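Local coordinates for protein cytochrome P450 (Zobellia galactanivorans, PDB 6G5O) that belongs to the cytochrome P450 family of haem-containing proteins and carries a protoporphyrin IX iron group in a pocket inside its mainly helical fold, at residues Lys168-Ile171 and Leu172-Tyr175; Gly212-Val215 and Leu216-Gly220. One frame throughout, in Å; residues are numbered along the deposited sequence.

Interaction 1: Lys168-Ile171 and Leu172-Tyr175; sequences KANI and LYHY
A169 meets Y173 one helical turn further on, in the opening turns of helix 169-185. The methyl CB of A169 sits 3.6 Å from the phenol carbon CZ of Y173, near the hydroxyl end of the ring. The carbonyl of the same residue does more: its O lies over one face of the Y173 ring, 3.4 Å above the plane and shifted toward the rim, while it also takes the backbone N-H of Y173 (N to O 3.0 Å). A second, weak bond comes from L172 N, bent to 116° at the hydrogen. The ring lies back along the first turn because CG of Y173 stands opposite its own carbonyl carbon, chi1 -53°. N170 follows, its amide oxygen OD1 coming to 3.5 Å from the ring carbon CD2 of Y173 with the amide and ring planes 77° apart; N170 O accepts H174 N at 2.9 Å. I171 works through its main chain, its O accepting Y175 N at 3.2 Å, while its side chain heads off toward W152 of helix 145-152. Y175 is tied to that same helix, its hydroxyl hydrogen-bonded to E145 and W149. Chemically this is the start of a surface helix of the P450 fold: successive i to i+4 backbone bonds set the turn, and the Y173 ring, with I65 and R66 of a loop also against it, packs on the first turn through its face. Y173 and L172 also lie on V215 and F218 of helix 207-220, the helix that meets the haem.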
# COMPACT_ATOMS: atom_id res chain seq x y z
N LYS A 168 4.38 18.37 -10.71
CA LYS A 168 3.41 18.06 -9.61
C LYS A 168 4.03 17.26 -8.40
O LYS A 168 3.66 17.45 -7.22
CB LYS A 168 2.22 17.28 -10.18
CG LYS A 168 1.27 18.14 -11.01
CD LYS A 168 0.15 17.31 -11.62
CE LYS A 168 -0.79 16.76 -10.55
NZ LYS A 168 -2.02 16.19 -11.15
N ALA A 169 4.97 16.38 -8.71
CA ALA A 169 5.73 15.63 -7.71
C ALA A 169 6.67 16.54 -6.90
O ALA A 169 6.89 16.32 -5.71
CB ALA A 169 6.51 14.54 -8.41
N ASN A 170 7.23 17.55 -7.55
CA ASN A 170 8.09 18.54 -6.89
C ASN A 170 7.45 19.23 -5.71
O ASN A 170 8.16 19.72 -4.85
CB ASN A 170 8.59 19.58 -7.89
CG ASN A 170 9.75 19.08 -8.70
OD1 ASN A 170 10.49 18.21 -8.25
ND2 ASN A 170 9.92 19.60 -9.91
N ILE A 171 6.13 19.31 -5.66
CA ILE A 171 5.46 19.83 -4.47
C ILE A 171 5.84 18.98 -3.26
O ILE A 171 6.19 19.50 -2.20
CB ILE A 171 3.93 19.85 -4.63
CG1 ILE A 171 3.51 21.03 -5.54
CG2 ILE A 171 3.24 19.96 -3.27
CD1 ILE A 171 3.30 20.67 -7.00
N LEU A 172 5.74 17.66 -3.43
CA LEU A 172 6.16 16.73 -2.39
C LEU A 172 7.67 16.80 -2.16
O LEU A 172 8.12 16.83 -1.03
CB LEU A 172 5.73 15.29 -2.72
CG LEU A 172 6.20 14.21 -1.73
CD1 LEU A 172 5.59 14.42 -0.33
CD2 LEU A 172 5.91 12.83 -2.27
N TYR A 173 8.47 16.81 -3.22
CA TYR A 173 9.91 16.71 -3.04
C TYR A 173 10.48 17.94 -2.34
O TYR A 173 11.33 17.82 -1.47
CB TYR A 173 10.65 16.43 -4.35
CG TYR A 173 10.15 15.23 -5.13
CD1 TYR A 173 9.42 14.18 -4.53
CD2 TYR A 173 10.42 15.13 -6.50
CE1 TYR A 173 8.96 13.09 -5.27
CE2 TYR A 173 9.98 14.04 -7.25
CZ TYR A 173 9.25 13.03 -6.64
OH TYR A 173 8.80 11.98 -7.42
N HIS A 174 9.96 19.11 -2.67
CA HIS A 174 10.41 20.36 -2.03
C HIS A 174 9.93 20.44 -0.58
O HIS A 174 10.65 20.92 0.28
CB HIS A 174 9.94 21.59 -2.86
CG HIS A 174 10.13 22.90 -2.15
ND1 HIS A 174 11.28 23.66 -2.26
CD2 HIS A 174 9.30 23.60 -1.33
CE1 HIS A 174 11.16 24.76 -1.54
NE2 HIS A 174 9.97 24.74 -0.96
N TYR A 175 8.72 19.97 -0.28
CA TYR A 175 8.26 19.98 1.08
C TYR A 175 9.14 19.06 1.96
O TYR A 175 9.44 19.39 3.11
CB TYR A 175 6.79 19.58 1.13
CG TYR A 175 6.29 19.20 2.49
CD1 TYR A 175 6.39 17.89 2.95
CD2 TYR A 175 5.67 20.13 3.30
CE1 TYR A 175 5.88 17.52 4.19
CE2 TYR A 175 5.17 19.78 4.54
CZ TYR A 175 5.28 18.47 4.99
OH TYR A 175 4.79 18.12 6.24

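Interaction 2: Gly212-Val215 and Leu216-Gly220. With HEM (protoporphyrin IX containing Fe), chain C.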
# COMPACT_ATOMS: atom_id res chain seq x y z
N GLY A 212 15.49 10.02 0.41
CA GLY A 212 15.19 8.70 -0.15
C GLY A 212 14.20 7.85 0.67
O GLY A 212 13.30 7.22 0.11
N VAL A 213 14.35 7.87 1.99
CA VAL A 213 13.45 7.17 2.86
C VAL A 213 12.11 7.89 2.97
O VAL A 213 11.05 7.26 3.00
CB VAL A 213 14.04 7.05 4.29
CG1 VAL A 213 13.05 6.30 5.21
CG2 VAL A 213 15.39 6.34 4.23
N MET A 214 12.18 9.22 3.08
CA MET A 214 10.98 10.01 3.38
C MET A 214 10.02 10.18 2.21
O MET A 214 8.79 10.05 2.38
CB MET A 214 11.36 11.35 3.99
CG MET A 214 11.97 11.28 5.37
SD MET A 214 11.02 10.31 6.57
CE MET A 214 9.47 11.25 6.52
N VAL A 215 10.55 10.39 1.00
CA VAL A 215 9.67 10.43 -0.18
C VAL A 215 8.94 9.09 -0.37
O VAL A 215 7.74 9.03 -0.71
CB VAL A 215 10.43 10.75 -1.48
CG1 VAL A 215 9.51 10.59 -2.70
CG2 VAL A 215 11.02 12.15 -1.45
N LEU A 216 9.70 8.00 -0.23
CA LEU A 216 9.14 6.67 -0.32
C LEU A 216 8.06 6.45 0.70
O LEU A 216 7.04 5.88 0.39
CB LEU A 216 10.23 5.63 -0.11
CG LEU A 216 9.78 4.18 0.10
CD1 LEU A 216 9.08 3.61 -1.13
CD2 LEU A 216 11.03 3.37 0.51
N THR A 217 8.31 6.89 1.92
CA THR A 217 7.35 6.75 3.00
C THR A 217 6.01 7.49 2.74
O THR A 217 4.93 6.93 3.00
CB THR A 217 8.00 7.20 4.32
OG1 THR A 217 9.10 6.33 4.59
CG2 THR A 217 7.04 7.12 5.44
N PHE A 218 6.07 8.74 2.27
CA PHE A 218 4.86 9.48 1.88
C PHE A 218 4.14 8.84 0.72
O PHE A 218 2.90 8.72 0.74
CB PHE A 218 5.16 10.92 1.50
CG PHE A 218 5.17 11.84 2.66
CD1 PHE A 218 6.32 12.02 3.39
CD2 PHE A 218 4.01 12.49 3.06
CE1 PHE A 218 6.32 12.86 4.49
CE2 PHE A 218 4.01 13.35 4.15
CZ PHE A 218 5.17 13.54 4.87
N ALA A 219 4.88 8.40 -0.28
CA ALA A 219 4.24 7.88 -1.48
C ALA A 219 3.68 6.45 -1.35
O ALA A 219 2.66 6.13 -1.95
CB ALA A 219 5.21 7.96 -2.66
N GLY A 220 4.38 5.58 -0.63
CA GLY A 220 4.04 4.17 -0.57
C GLY A 220 2.79 3.90 0.27
O GLY A 220 2.14 2.89 0.09
CHA HEM C . 6.93 -2.03 0.01
CHB HEM C . 2.18 -2.79 -0.46
CHC HEM C . 1.29 0.54 2.91
CHD HEM C . 5.92 1.73 2.92
C1A HEM C . 5.71 -2.53 -0.39
C2A HEM C . 5.53 -3.58 -1.34
C3A HEM C . 4.23 -3.77 -1.45
C4A HEM C . 3.55 -2.87 -0.59
CMA HEM C . 3.61 -4.80 -2.33
CAA HEM C . 6.59 -4.39 -2.09
CBA HEM C . 7.19 -3.55 -3.21
CGA HEM C . 8.31 -4.28 -3.91
O1A HEM C . 9.15 -3.63 -4.52
O2A HEM C . 8.43 -5.52 -3.88
C1B HEM C . 1.53 -1.95 0.42
C2B HEM C . 0.14 -2.04 0.65
C3B HEM C . -0.15 -1.08 1.60
C4B HEM C . 1.16 -0.44 1.93
CMB HEM C . -0.81 -2.96 -0.05
CAB HEM C . -1.37 -0.70 2.29
CBB HEM C . -2.51 -1.37 2.27
C1C HEM C . 2.46 1.16 3.23
C2C HEM C . 2.59 2.28 4.05
C3C HEM C . 3.90 2.66 4.02
C4C HEM C . 4.57 1.73 3.18
CMC HEM C . 1.50 2.93 4.84
CAC HEM C . 4.55 3.75 4.75
CBC HEM C . 3.99 4.63 5.58
C1D HEM C . 6.56 0.74 2.16
C2D HEM C . 8.03 0.69 2.02
C3D HEM C . 8.33 -0.36 1.23
C4D HEM C . 7.03 -0.92 0.85
CMD HEM C . 8.98 1.62 2.70
CAD HEM C . 9.71 -0.81 0.81
CBD HEM C . 10.31 -1.97 1.62
CGD HEM C . 11.74 -2.28 1.14
O1D HEM C . 12.18 -1.82 0.03
O2D HEM C . 12.54 -3.01 1.83
NA HEM C . 4.47 -2.08 0.03
NB HEM C . 2.09 -0.99 1.17
NC HEM C . 3.65 0.85 2.67
ND HEM C . 6.03 -0.25 1.45
FE HEM C . 4.16 -0.63 1.31
O HOH W 1 3.77 0.66 -0.49
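Hydrogen bonds dominate the contact between V213 and T217, where one carbonyl serves two donors of the same residue. T217 OG1 gives its proton to V213 O at 2.7 Å, and T217 N reaches that oxygen at 3.0 Å from the opposite face of the carbonyl plane. The hydroxyl can turn back along the helix because OG1 lies opposite the T217 carbonyl carbon and beside the backbone N, chi1 -62°; the other branch, CG2, faces the vinyl carbon CBC of the haem. The regular pattern continues with F218 N to M214 O and A219 N to V215 O.

Apolar contacts are looser. The M214 chain, bent at both chi2 and chi3, brings its methyl CE to 4.1 Å from F218 CE1, the two side chains crossing at a slant. I176 and Y192 touch both side chains, and W149 meets the F218 ring edge-to-face.

A polar atom also borders that ring: M214 O lies in its plane, at the edge, 3.3 Å from F218 CD1.

Toward the haem, L216 CD2 rests 3.5 Å from the ring methyl CMD. Beyond it, G220 O accepts a hydrogen bond from a water that is itself a ligand of the haem iron, 2.2 Å from the metal, and T224 OG1 bonds to the same carbonyl. The helix's place over the water-bound side of the haem is that of the distal I-helix of the P450 fold. With the T217 hydroxyl spent on its own turn, CG2 and the L216 branch face the porphyrin along with the carbonyl oxygens of T217 and G220, and G220 O also holds the iron-bound water.

In the fold
Interaction 1 lies at the surface, at the start of helix 169-185; interaction 2 is buried, along helix 207-220 beside the haem. Their centres are about 12 Å apart and the two helices pack directly: Y173 CE1 meets V215 CG1 at 3.6 Å, and L172 CD1 reaches F218 CG at 4.0 Å. Both contacts are single helical runs held by i to i+4 backbone bonds, yet their side chains differ with place: outside, a ring is packed on backbone; inside, next to a ligand, a hydroxyl is bonded to it. Helix 169-185 backs helix 207-220 on the side of V215 and F218, while L216, T217 and G220 meet the haem.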